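Local coordinates for putative protease (Parabacteroides distasonis ATCC 8503, PDB 3KD4), which is of unknown function but is thought to be an exported protease, combining DUF3857 and DUF3858 regions in a single chain, at residues W15-D20 / S148-T153; F47-P52 / L96-V101; R133-S138 / N183-S188; I391-A396 / D498-L503. One frame throughout, in Å; residues are numbered along the deposited sequence.

Contact 1 of 4, residues W15-D20 / S148-T153; sequences WTLHAD and SVPEGT. With PO4 (phosphate ion), chain D.
T16 and S148 form a parallel beta bridge, with the axes of strands 15-17 and 148-150 passing 4.7 Å apart and their directions differing by 7°. S148 bonds on both sides of T16: its N reaches W15 O at 2.8 Å, and its O accepts L17 N at 2.8 Å in a nearly straight bond (167°). W15 O also accepts a proton from a water, which lies 2.7 Å from S148 OG and so ties the serine hydroxyl to the same carbonyl.

One residue further on, P150 has no N-H to offer L17 O, and its ring packs there instead. P150 CD sits 3.3 Å from L17 O, while P150 CG comes within 3.7 Å of A19 N. L17 holds its CG opposite the main-chain nitrogen (chi1 173°), sending CD2 across the proline at about a right angle and on to T153 CG2 at 3.9 Å. A glycine in place of P150 would probably open a gap beside L17 CD2 and leave A19 CB without its apolar neighbour. Beyond it, P150 to T153 make a type II turn, in which G152 N bonds PO4 O2 at 2.7 Å; K175 NZ holds the same phosphate, probably a crystallisation ion.

Strands 6-17 and 140-150 are the parallel neighbours of an otherwise antiparallel eight-stranded sheet. W15 packs on I130 and E132 of strand 129-133, T207 touches L17, V149 and T153, and strand 174-184 flanks S148 through I174 and E176.

Contact 2 of 4, residues F47-P52 / L96-V101; sequences FIVYNP and LKEMVV
I48 and M99, then Y50 and K97, are the hydrogen-bonded antiparallel pairs that join strands 47-50 and 97-101, whose directions lie 162° apart. Within each pair both N-H groups are used: I48 N to M99 O is 2.8 Å, and the return bond from K97 N to Y50 O is 3.0 Å. At V49/E98, the non-hydrogen-bonded pair between them, V49 CA makes a CA-H...O contact with K97 O at 3.2 Å.

Aromatic contacts lie on both faces. K97 CB stands over one face of the Y50 ring, 4.1 Å from its centroid, and CG of the same lysine meets P52 CG at 3.7 Å. With chi1 at 64°, Y50 CG sits between its own N and carbonyl carbon, a turn that leaves I48 O in plane at the ring edge; Y50 OH bonds E81. On the other face F47 and V100 lie side by side.

The two strands belong to a three-stranded antiparallel sheet in which strand 97-102 is central, flanked by 45-50 and 79-82.

Polar groups touch carbon as well. E98, extended beyond CG, passes that atom 4.0 Å from V49 CG2 and brings OE2 to 3.3 Å from F47 CD1, with ring and carboxylate planes 74° apart, while OE1 bonds a glycerol. An alanine here would probably thin the packing on V49 CG2, and would leave F47 CD1 without its carboxylate neighbour and the glycerol without this acceptor. L96 CD2 presses on the amide of N51, 3.5 Å from N51 CG; that amide is fixed by Q95 and D53 at OD1 and by Y124 at ND2.

Contact 3 of 4, residues R133-S138 / N183-S188; sequences RLQETS and NIPASS
S187 N donates to E136 O at 2.8 Å, lying in the carbonyl plane, and this bond marks the close side of the contact. Beside it, the extended side chain of Q135 reaches across to put NE2 3.0 Å from P185 O. P185 O lies within 7° of the Q135 amide plane, yet the donor stands above the carbonyl plane, 54° out of it, so no lone pair is addressed. S200 OG engages the other end of that amide, OE1, which fixes its flip. Methyl groups fill in: I184 CD1 lies 4.3 Å from L134 CB, and A186 CB rests against the carbonyl T137 O at 3.4 Å. A water between the segments accepts E136 N and lies 2.9 Å from P185 O.

The other side is bridged by water. One water donates to both T137 O (2.7 Å) and S187 O; another, weakly bound to Q135 O, also reaches S187 OG. Next to them R133 folds back within its own segment, NE bonding Q135 O and NH2 making a salt bridge to E136 OE1 at 3.0 Å.

Here the loop after strand 129-133 meets the end of strand 174-184, where N183 and I184 both face V140 in a G1 beta bulge.

Contact 4 of 4, residues I391-A396 / D498-L503; sequences ICVLPA and DNRVLL
I391 lays CG2 against V501 CG1 at 3.7 Å and CG1 against L503 CD1, within an antiparallel pairing whose strand directions lie 158° apart. At C392 the backbone makes both bonds of a hydrogen-bonded pair: its N reaches L502 O at 2.8 Å and its O takes L502 N. The cysteine points to the opposite face from I391, where its CB meets L502 CB and the side chain also packs on V378 and I380 of strand 370-380. V393 returns to the first face; its CG2 touches V501 CG2 at 4.2 Å, while CG1 lies 3.5 Å from R500 NH1.

L394 is held twice by one residue. Its N donates to R500 O at 2.8 Å, and its O accepts R500 NH1 at 2.6 Å, only 2° out of the guanidinium plane. The arginine bends at chi3 (-72°), and this turn carries its head back to that carbonyl. L394 CG also rests 3.3 Å from R500 O, with V431 and V468 next to the leucine side chain. After P395, whose O bonds Y429 OH, A396 sets its CB 3.9 Å above the guanidinium, over its centre.

The chemistry thus shifts along the segment. Apolar branches and main-chain bonds join the strands as far as V393; past the strand end, a charged side chain supplies the second grip. The positive charge on R500 would probably polarise the L394 carbonyl, and the planar head is bonded at its edge by L394 O and covered on one face by A396 CB, which together limit its rotation.

Contacts 1 and 3 share the mixed eight-stranded sheet, through neighbouring strands 140-150 and 174-184, yet their centres lie 29 Å apart and their segments alternate along the chain. Contact 2 falls between the two segments of contact 1 in sequence, in a separate three-stranded sheet, with its centre 25 Å from contact 1 and 24 Å from contact 3. Contact 4 comes last and pairs strands 389-393 and 501-505 of another small sheet, in the DUF3858 range; its centre is 66 Å from contact 1, on the opposite side of the chain's centre. The first three therefore tie together the N-terminal part of the protein, while the fourth closes a remote C-terminal one.

Contact 1 of 4, residues W15-D20 / S148-T153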
loop_
_atom_site.group_PDB
_atom_site.type_symbol
_atom_site.label_atom_id
_atom_site.label_comp_id
_atom_site.label_asym_id
_atom_site.label_seq_id
_atom_site.Cartn_x
_atom_site.Cartn_y
_atom_site.Cartn_z
ATOM N N TRP A 15 23.256 -5.006 -7.287
ATOM C CA TRP A 15 22.608 -6.245 -7.663
ATOM C C TRP A 15 23.429 -6.861 -8.790
ATOM O O TRP A 15 23.906 -6.149 -9.686
ATOM C CB TRP A 15 21.168 -6.030 -8.165
ATOM C CG TRP A 15 20.178 -5.577 -7.178
ATOM C CD1 TRP A 15 19.253 -6.323 -6.535
ATOM C CD2 TRP A 15 19.987 -4.230 -6.747
ATOM N NE1 TRP A 15 18.482 -5.517 -5.706
ATOM C CE2 TRP A 15 18.905 -4.222 -5.851
ATOM C CE3 TRP A 15 20.589 -3.019 -7.089
ATOM C CZ2 TRP A 15 18.441 -3.061 -5.255
ATOM C CZ3 TRP A 15 20.154 -1.855 -6.451
ATOM C CH2 TRP A 15 19.095 -1.897 -5.539
ATOM N N THR A 16 23.604 -8.165 -8.728
ATOM C CA THR A 16 24.304 -8.919 -9.725
ATOM C C THR A 16 23.488 -10.142 -10.127
ATOM O O THR A 16 23.045 -10.915 -9.273
ATOM C CB THR A 16 25.640 -9.403 -9.176
ATOM O OG1 THR A 16 26.343 -8.282 -8.635
ATOM C CG2 THR A 16 26.460 -10.107 -10.278
ATOM N N LEU A 17 23.347 -10.343 -11.430
ATOM C CA LEU A 17 22.804 -11.592 -11.976
ATOM C C LEU A 17 23.953 -12.348 -12.631
ATOM O O LEU A 17 24.627 -11.789 -13.458
ATOM C CB LEU A 17 21.774 -11.289 -13.046
ATOM C CG LEU A 17 21.197 -12.456 -13.846
ATOM C CD1 LEU A 17 20.392 -13.377 -12.954
ATOM C CD2 LEU A 17 20.353 -11.909 -15.069
ATOM N N HIS A 18 24.121 -13.619 -12.294
ATOM C CA HIS A 18 25.147 -14.467 -12.896
ATOM C C HIS A 18 24.528 -15.311 -14.012
ATOM O O HIS A 18 23.319 -15.520 -14.022
ATOM C CB HIS A 18 25.768 -15.377 -11.847
ATOM C CG HIS A 18 26.430 -14.631 -10.741
ATOM N ND1 HIS A 18 27.634 -13.981 -10.905
ATOM C CD2 HIS A 18 26.077 -14.448 -9.445
ATOM C CE1 HIS A 18 27.979 -13.400 -9.764
ATOM N NE2 HIS A 18 27.047 -13.665 -8.864
ATOM N N ALA A 19 25.379 -15.798 -14.925
ATOM C CA ALA A 19 24.935 -16.608 -16.071
ATOM C C ALA A 19 24.118 -17.811 -15.662
ATOM O O ALA A 19 23.224 -18.194 -16.379
ATOM C CB ALA A 19 26.139 -17.042 -16.942
ATOM N N ASP A 20 24.370 -18.394 -14.491
ATOM C CA ASP A 20 23.579 -19.568 -14.082
ATOM C C ASP A 20 22.246 -19.232 -13.447
ATOM O O ASP A 20 21.483 -20.142 -13.065
ATOM C CB ASP A 20 24.378 -20.484 -13.165
ATOM C CG ASP A 20 24.783 -19.817 -11.857
ATOM O OD1 ASP A 20 24.418 -18.641 -11.587
ATOM O OD2 ASP A 20 25.501 -20.477 -11.096
ATOM N N SER A 148 24.552 -5.392 -12.326
ATOM C CA SER A 148 25.464 -6.127 -13.217
ATOM C C SER A 148 24.781 -7.365 -13.693
ATOM O O SER A 148 24.218 -8.093 -12.875
ATOM C CB SER A 148 26.736 -6.538 -12.487
ATOM O OG SER A 148 27.354 -5.413 -11.945
ATOM N N VAL A 149 24.832 -7.594 -15.002
ATOM C CA VAL A 149 24.242 -8.771 -15.643
ATOM C C VAL A 149 25.222 -9.254 -16.733
ATOM O O VAL A 149 26.107 -8.495 -17.168
ATOM C CB VAL A 149 22.832 -8.499 -16.241
ATOM C CG1 VAL A 149 21.913 -7.784 -15.225
ATOM C CG2 VAL A 149 22.919 -7.689 -17.539
ATOM N N PRO A 150 25.065 -10.505 -17.180
ATOM C CA PRO A 150 25.917 -11.002 -18.260
ATOM C C PRO A 150 25.671 -10.255 -19.567
ATOM O O PRO A 150 24.552 -9.918 -19.873
ATOM C CB PRO A 150 25.524 -12.491 -18.401
ATOM C CG PRO A 150 24.829 -12.831 -17.133
ATOM C CD PRO A 150 24.136 -11.525 -16.707
ATOM N N GLU A 151 26.742 -9.969 -20.295
ATOM C CA GLU A 151 26.588 -9.428 -21.630
ATOM C C GLU A 151 25.652 -10.324 -22.395
ATOM O O GLU A 151 25.710 -11.553 -22.289
ATOM C CB GLU A 151 27.931 -9.281 -22.351
ATOM C CG GLU A 151 28.609 -8.066 -21.786
ATOM C CD GLU A 151 29.941 -7.727 -22.382
ATOM O OE1 GLU A 151 30.524 -8.553 -23.150
ATOM O OE2 GLU A 151 30.403 -6.606 -22.041
ATOM N N GLY A 152 24.753 -9.694 -23.108
ATOM C CA GLY A 152 23.777 -10.430 -23.878
ATOM C C GLY A 152 22.450 -10.639 -23.182
ATOM O O GLY A 152 21.485 -11.091 -23.837
ATOM N N THR A 153 22.388 -10.362 -21.878
ATOM C CA THR A 153 21.154 -10.427 -21.125
ATOM C C THR A 153 20.406 -9.098 -21.342
ATOM O O THR A 153 20.998 -8.015 -21.232
ATOM C CB THR A 153 21.424 -10.657 -19.594
ATOM O OG1 THR A 153 21.969 -11.972 -19.402
ATOM C CG2 THR A 153 20.136 -10.508 -18.697
HETATM P P PO4 D . 25.084 -6.374 -24.509
HETATM O O1 PO4 D . 26.402 -6.535 -23.792
HETATM O O2 PO4 D . 24.043 -7.140 -23.722
HETATM O O3 PO4 D . 24.716 -4.910 -24.563
HETATM O O4 PO4 D . 25.202 -6.915 -25.908
HETATM O O HOH W 1 26.281 -4.543 -9.588
#

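Contact 2 of 4, residues F47-P52 / L96-V101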
loop_
_atom_site.group_PDB
_atom_site.type_symbol
_atom_site.label_atom_id
_atom_site.label_comp_id
_atom_site.label_asym_id
_atom_site.label_seq_id
_atom_site.Cartn_x
_atom_site.Cartn_y
_atom_site.Cartn_z
ATOM N N PHE A 47 17.161 -4.918 10.128
ATOM C CA PHE A 47 16.298 -6.084 9.884
ATOM C C PHE A 47 16.529 -6.588 8.495
ATOM O O PHE A 47 16.380 -5.835 7.560
ATOM C CB PHE A 47 14.833 -5.665 10.036
ATOM C CG PHE A 47 14.553 -4.993 11.328
ATOM C CD1 PHE A 47 14.231 -5.739 12.445
ATOM C CD2 PHE A 47 14.660 -3.625 11.446
ATOM C CE1 PHE A 47 13.976 -5.109 13.648
ATOM C CE2 PHE A 47 14.405 -3.001 12.660
ATOM C CZ PHE A 47 14.078 -3.740 13.742
ATOM N N ILE A 48 16.917 -7.851 8.355
ATOM C CA ILE A 48 17.218 -8.406 7.025
ATOM C C ILE A 48 16.441 -9.688 6.779
ATOM O O ILE A 48 16.712 -10.689 7.409
ATOM C CB ILE A 48 18.732 -8.738 6.855
ATOM C CG1 ILE A 48 19.626 -7.531 7.184
ATOM C CG2 ILE A 48 19.002 -9.275 5.397
ATOM C CD1 ILE A 48 21.094 -7.904 7.610
ATOM N N VAL A 49 15.514 -9.647 5.832
ATOM C CA VAL A 49 14.632 -10.780 5.563
ATOM C C VAL A 49 15.152 -11.631 4.401
ATOM O O VAL A 49 15.588 -11.099 3.399
ATOM C CB VAL A 49 13.204 -10.252 5.274
ATOM C CG1 VAL A 49 12.261 -11.398 4.892
ATOM C CG2 VAL A 49 12.635 -9.509 6.554
ATOM N N TYR A 50 15.136 -12.956 4.527
ATOM C CA TYR A 50 15.536 -13.802 3.417
ATOM C C TYR A 50 14.940 -15.177 3.529
ATOM O O TYR A 50 14.410 -15.566 4.582
ATOM C CB TYR A 50 17.063 -13.883 3.291
ATOM C CG TYR A 50 17.740 -14.541 4.473
ATOM C CD1 TYR A 50 17.871 -13.886 5.693
ATOM C CD2 TYR A 50 18.265 -15.818 4.362
ATOM C CE1 TYR A 50 18.496 -14.528 6.801
ATOM C CE2 TYR A 50 18.898 -16.443 5.433
ATOM C CZ TYR A 50 18.981 -15.813 6.644
ATOM O OH TYR A 50 19.635 -16.479 7.666
ATOM N N ASN A 51 15.031 -15.919 2.421
ATOM C CA ASN A 51 14.488 -17.270 2.371
ATOM C C ASN A 51 15.617 -18.288 2.306
ATOM O O ASN A 51 16.216 -18.492 1.245
ATOM C CB ASN A 51 13.590 -17.388 1.139
ATOM C CG ASN A 51 12.908 -18.744 1.039
ATOM O OD1 ASN A 51 13.223 -19.641 1.776
ATOM N ND2 ASN A 51 11.989 -18.881 0.114
ATOM N N PRO A 52 15.904 -18.959 3.419
ATOM C CA PRO A 52 17.037 -19.850 3.459
ATOM C C PRO A 52 16.914 -21.099 2.608
ATOM O O PRO A 52 17.909 -21.773 2.421
ATOM C CB PRO A 52 17.124 -20.266 4.929
ATOM C CG PRO A 52 15.855 -19.930 5.528
ATOM C CD PRO A 52 15.225 -18.868 4.726
ATOM N N LEU A 96 11.053 -19.026 6.628
ATOM C CA LEU A 96 11.525 -17.675 6.338
ATOM C C LEU A 96 12.244 -17.085 7.531
ATOM O O LEU A 96 11.908 -17.413 8.658
ATOM C CB LEU A 96 10.388 -16.787 5.894
ATOM C CG LEU A 96 9.763 -17.171 4.541
ATOM C CD1 LEU A 96 8.604 -16.201 4.263
ATOM C CD2 LEU A 96 10.802 -17.202 3.419
ATOM N N LYS A 97 13.283 -16.288 7.263
ATOM C CA LYS A 97 14.117 -15.686 8.302
ATOM C C LYS A 97 14.236 -14.194 8.215
ATOM O O LYS A 97 14.262 -13.594 7.114
ATOM C CB LYS A 97 15.512 -16.250 8.282
ATOM C CG LYS A 97 15.576 -17.725 8.539
ATOM C CD LYS A 97 15.453 -18.058 9.969
ATOM C CE LYS A 97 15.281 -19.577 10.202
ATOM N NZ LYS A 97 15.099 -19.822 11.675
ATOM N N GLU A 98 14.314 -13.592 9.399
ATOM C CA GLU A 98 14.649 -12.190 9.555
ATOM C C GLU A 98 15.773 -12.103 10.558
ATOM O O GLU A 98 15.590 -12.465 11.719
ATOM C CB GLU A 98 13.431 -11.411 10.042
ATOM C CG GLU A 98 13.694 -9.958 10.420
ATOM C CD GLU A 98 12.420 -9.179 10.602
ATOM O OE1 GLU A 98 11.335 -9.762 10.528
ATOM O OE2 GLU A 98 12.479 -7.971 10.807
HETATM N N MSE A 99 16.929 -11.613 10.096
HETATM C CA MSE A 99 18.072 -11.375 10.953
HETATM C C MSE A 99 17.899 -9.975 11.545
HETATM O O MSE A 99 17.747 -9.002 10.788
HETATM C CB MSE A 99 19.388 -11.393 10.156
HETATM C CG MSE A 99 20.590 -10.918 10.991
HETATM SE SE MSE A 99 20.983 -12.125 12.367
HETATM C CE MSE A 99 21.864 -13.549 11.354
ATOM N N VAL A 100 17.932 -9.891 12.872
ATOM C CA VAL A 100 17.895 -8.605 13.575
ATOM C C VAL A 100 19.309 -8.345 14.088
ATOM O O VAL A 100 19.872 -9.141 14.848
ATOM C CB VAL A 100 16.896 -8.633 14.748
ATOM C CG1 VAL A 100 16.904 -7.275 15.529
ATOM C CG2 VAL A 100 15.473 -9.003 14.209
ATOM N N VAL A 101 19.916 -7.267 13.609
ATOM C CA VAL A 101 21.232 -6.829 14.054
ATOM C C VAL A 101 21.010 -5.725 15.095
ATOM O O VAL A 101 20.471 -4.672 14.761
ATOM C CB VAL A 101 22.034 -6.280 12.882
ATOM C CG1 VAL A 101 23.453 -5.928 13.306
ATOM C CG2 VAL A 101 22.053 -7.299 11.704
#

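Contact 3 of 4, residues R133-S138 / N183-S188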
loop_
_atom_site.group_PDB
_atom_site.type_symbol
_atom_site.label_atom_id
_atom_site.label_comp_id
_atom_site.label_asym_id
_atom_site.label_seq_id
_atom_site.Cartn_x
_atom_site.Cartn_y
_atom_site.Cartn_z
ATOM N N ARG A 133 13.272 1.560 -3.359
ATOM C CA ARG A 133 13.159 2.919 -2.832
ATOM C C ARG A 133 14.524 3.413 -2.373
ATOM O O ARG A 133 15.165 2.719 -1.594
ATOM C CB ARG A 133 12.228 2.900 -1.614
ATOM C CG ARG A 133 11.917 4.258 -1.080
ATOM C CD ARG A 133 11.120 4.225 0.227
ATOM N NE ARG A 133 11.994 3.853 1.345
ATOM C CZ ARG A 133 11.955 2.706 2.004
ATOM N NH1 ARG A 133 11.067 1.773 1.703
ATOM N NH2 ARG A 133 12.817 2.490 2.974
ATOM N N LEU A 134 14.941 4.602 -2.801
ATOM C CA LEU A 134 16.235 5.165 -2.432
ATOM C C LEU A 134 16.141 6.318 -1.401
ATOM O O LEU A 134 17.115 6.625 -0.699
ATOM C CB LEU A 134 16.955 5.632 -3.696
ATOM C CG LEU A 134 17.141 4.554 -4.780
ATOM C CD1 LEU A 134 17.926 5.109 -5.964
ATOM C CD2 LEU A 134 17.824 3.289 -4.211
ATOM N N GLN A 135 14.954 6.908 -1.268
ATOM C CA GLN A 135 14.701 7.894 -0.237
ATOM C C GLN A 135 14.405 7.220 1.066
ATOM O O GLN A 135 13.691 6.216 1.098
ATOM C CB GLN A 135 13.514 8.796 -0.626
ATOM C CG GLN A 135 13.284 9.963 0.284
ATOM C CD GLN A 135 12.300 10.967 -0.292
ATOM O OE1 GLN A 135 11.263 10.593 -0.808
ATOM N NE2 GLN A 135 12.652 12.243 -0.240
ATOM N N GLU A 136 14.934 7.776 2.156
ATOM C CA GLU A 136 14.659 7.272 3.505
ATOM C C GLU A 136 13.976 8.343 4.370
ATOM O O GLU A 136 13.742 9.464 3.932
ATOM C CB GLU A 136 15.966 6.832 4.185
ATOM C CG GLU A 136 16.788 5.858 3.383
ATOM C CD GLU A 136 16.136 4.495 3.199
ATOM O OE1 GLU A 136 15.148 4.144 3.890
ATOM O OE2 GLU A 136 16.633 3.769 2.331
ATOM N N THR A 137 13.653 7.981 5.605
ATOM C CA THR A 137 13.035 8.912 6.550
ATOM C C THR A 137 14.070 9.892 7.110
ATOM O O THR A 137 13.726 10.892 7.709
ATOM C CB THR A 137 12.335 8.118 7.695
ATOM O OG1 THR A 137 13.273 7.222 8.277
ATOM C CG2 THR A 137 11.149 7.273 7.140
ATOM N N SER A 138 15.345 9.578 6.929
ATOM C CA SER A 138 16.432 10.526 7.156
ATOM C C SER A 138 17.087 10.872 5.811
ATOM O O SER A 138 17.031 10.066 4.851
ATOM C CB SER A 138 17.467 9.864 8.082
ATOM O OG SER A 138 16.921 9.573 9.355
ATOM N N ASN A 183 22.627 13.980 -1.728
ATOM C CA ASN A 183 21.746 14.829 -0.927
ATOM C C ASN A 183 20.283 14.547 -1.173
ATOM O O ASN A 183 19.536 15.432 -1.498
ATOM C CB ASN A 183 22.104 16.312 -1.162
ATOM C CG ASN A 183 23.562 16.585 -0.869
ATOM O OD1 ASN A 183 24.041 16.231 0.193
ATOM N ND2 ASN A 183 24.287 17.160 -1.827
ATOM N N ILE A 184 19.869 13.303 -0.999
ATOM C CA ILE A 184 18.462 12.957 -1.097
ATOM C C ILE A 184 17.795 13.447 0.207
ATOM O O ILE A 184 18.170 13.019 1.306
ATOM C CB ILE A 184 18.203 11.460 -1.196
ATOM C CG1 ILE A 184 19.031 10.805 -2.316
ATOM C CG2 ILE A 184 16.669 11.195 -1.400
ATOM C CD1 ILE A 184 18.874 9.236 -2.389
ATOM N N PRO A 185 16.796 14.334 0.087
ATOM C CA PRO A 185 16.135 14.812 1.286
ATOM C C PRO A 185 15.432 13.666 2.017
ATOM O O PRO A 185 15.141 12.649 1.414
ATOM C CB PRO A 185 15.161 15.886 0.769
ATOM C CG PRO A 185 15.020 15.678 -0.649
ATOM C CD PRO A 185 16.127 14.780 -1.153
ATOM N N ALA A 186 15.263 13.795 3.321
ATOM C CA ALA A 186 14.396 12.903 4.089
ATOM C C ALA A 186 12.988 12.945 3.467
ATOM O O ALA A 186 12.568 13.985 2.994
ATOM C CB ALA A 186 14.302 13.394 5.547
ATOM N N SER A 187 12.243 11.845 3.515
ATOM C CA SER A 187 10.858 11.934 3.122
ATOM C C SER A 187 10.100 12.820 4.122
ATOM O O SER A 187 10.527 13.007 5.251
ATOM C CB SER A 187 10.259 10.552 2.983
ATOM O OG SER A 187 10.567 9.786 4.117
ATOM N N SER A 188 8.998 13.403 3.677
ATOM C CA SER A 188 8.183 14.274 4.527
ATOM C C SER A 188 7.382 13.424 5.463
ATOM O O SER A 188 6.934 12.331 5.112
ATOM C CB SER A 188 7.255 15.158 3.691
ATOM O OG SER A 188 6.429 15.976 4.523
HETATM O O HOH W 2 11.106 7.213 2.777
HETATM O O HOH W 3 16.530 10.246 2.095
HETATM O O HOH W 4 11.116 11.719 7.851
#

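Contact 4 of 4, residues I391-A396 / D498-L503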
loop_
_atom_site.group_PDB
_atom_site.type_symbol
_atom_site.label_atom_id
_atom_site.label_comp_id
_atom_site.label_asym_id
_atom_site.label_seq_id
_atom_site.Cartn_x
_atom_site.Cartn_y
_atom_site.Cartn_z
ATOM N N ILE A 391 -28.132 20.963 24.441
ATOM C CA ILE A 391 -27.174 20.908 23.330
ATOM C C ILE A 391 -27.225 19.517 22.729
ATOM O O ILE A 391 -26.715 18.563 23.310
ATOM C CB ILE A 391 -25.720 21.151 23.775
ATOM C CG1 ILE A 391 -25.566 22.534 24.397
ATOM C CG2 ILE A 391 -24.765 21.053 22.581
ATOM C CD1 ILE A 391 -24.403 22.615 25.376
ATOM N N CYS A 392 -27.856 19.402 21.568
ATOM C CA CYS A 392 -28.037 18.122 20.894
ATOM C C CYS A 392 -26.917 17.907 19.866
ATOM O O CYS A 392 -26.896 18.578 18.850
ATOM C CB CYS A 392 -29.382 18.144 20.186
ATOM S SG CYS A 392 -29.762 16.644 19.268
ATOM N N VAL A 393 -25.989 16.999 20.149
ATOM C CA VAL A 393 -24.930 16.673 19.200
ATOM C C VAL A 393 -25.436 15.527 18.325
ATOM O O VAL A 393 -25.680 14.446 18.819
ATOM C CB VAL A 393 -23.615 16.319 19.909
ATOM C CG1 VAL A 393 -22.481 16.074 18.890
ATOM C CG2 VAL A 393 -23.216 17.456 20.848
ATOM N N LEU A 394 -25.659 15.787 17.038
ATOM C CA LEU A 394 -26.088 14.729 16.130
ATOM C C LEU A 394 -24.893 13.763 15.971
ATOM O O LEU A 394 -23.775 14.202 15.713
ATOM C CB LEU A 394 -26.504 15.312 14.783
ATOM C CG LEU A 394 -27.656 16.309 14.800
ATOM C CD1 LEU A 394 -27.753 17.078 13.459
ATOM C CD2 LEU A 394 -28.967 15.601 15.180
ATOM N N PRO A 395 -25.109 12.452 16.157
ATOM C CA PRO A 395 -23.922 11.577 16.148
ATOM C C PRO A 395 -23.236 11.469 14.786
ATOM O O PRO A 395 -23.900 11.429 13.764
ATOM C CB PRO A 395 -24.481 10.221 16.574
ATOM C CG PRO A 395 -25.930 10.280 16.250
ATOM C CD PRO A 395 -26.359 11.704 16.405
ATOM N N ALA A 396 -21.912 11.429 14.778
ATOM C CA ALA A 396 -21.161 11.193 13.545
ATOM C C ALA A 396 -21.356 9.758 13.111
ATOM O O ALA A 396 -21.536 8.881 13.950
ATOM C CB ALA A 396 -19.694 11.464 13.773
ATOM N N ASP A 498 -18.997 21.066 15.941
ATOM C CA ASP A 498 -19.987 22.142 16.088
ATOM C C ASP A 498 -21.016 22.112 14.970
ATOM O O ASP A 498 -22.156 22.526 15.151
ATOM C CB ASP A 498 -19.317 23.517 16.095
ATOM C CG ASP A 498 -18.680 23.840 17.404
ATOM O OD1 ASP A 498 -18.975 23.124 18.380
ATOM O OD2 ASP A 498 -17.874 24.796 17.456
ATOM N N ASN A 499 -20.626 21.615 13.805
ATOM C CA ASN A 499 -21.542 21.631 12.666
ATOM C C ASN A 499 -22.634 20.595 12.778
ATOM O O ASN A 499 -23.552 20.587 11.986
ATOM C CB ASN A 499 -20.742 21.507 11.359
ATOM C CG ASN A 499 -19.770 22.656 11.165
ATOM O OD1 ASN A 499 -19.916 23.708 11.790
ATOM N ND2 ASN A 499 -18.810 22.495 10.247
ATOM N N ARG A 500 -22.558 19.761 13.807
ATOM C CA ARG A 500 -23.597 18.754 14.107
ATOM C C ARG A 500 -24.443 19.101 15.345
ATOM O O ARG A 500 -25.257 18.267 15.825
ATOM C CB ARG A 500 -22.934 17.369 14.303
ATOM C CG ARG A 500 -22.535 16.719 13.019
ATOM C CD ARG A 500 -21.950 15.309 13.214
ATOM N NE ARG A 500 -20.617 15.346 13.807
ATOM C CZ ARG A 500 -20.326 15.054 15.070
ATOM N NH1 ARG A 500 -21.241 14.647 15.934
ATOM N NH2 ARG A 500 -19.086 15.142 15.480
ATOM N N VAL A 501 -24.258 20.304 15.877
ATOM C CA VAL A 501 -24.987 20.702 17.063
ATOM C C VAL A 501 -26.303 21.381 16.701
ATOM O O VAL A 501 -26.329 22.279 15.850
ATOM C CB VAL A 501 -24.159 21.646 17.942
ATOM C CG1 VAL A 501 -25.029 22.254 19.047
ATOM C CG2 VAL A 501 -22.960 20.893 18.515
ATOM N N LEU A 502 -27.364 20.960 17.374
ATOM C CA LEU A 502 -28.632 21.696 17.432
ATOM C C LEU A 502 -28.809 22.169 18.879
ATOM O O LEU A 502 -28.577 21.418 19.833
ATOM C CB LEU A 502 -29.834 20.826 17.045
ATOM C CG LEU A 502 -29.891 20.246 15.629
ATOM C CD1 LEU A 502 -31.172 19.362 15.520
ATOM C CD2 LEU A 502 -29.868 21.350 14.585
ATOM N N LEU A 503 -29.174 23.427 19.030
ATOM C CA LEU A 503 -29.382 24.032 20.341
ATOM C C LEU A 503 -30.871 24.261 20.520
ATOM O O LEU A 503 -31.545 24.755 19.612
ATOM C CB LEU A 503 -28.636 25.368 20.435
ATOM C CG LEU A 503 -28.711 26.155 21.733
ATOM C CD1 LEU A 503 -27.980 25.443 22.902
ATOM C CD2 LEU A 503 -28.151 27.587 21.458
#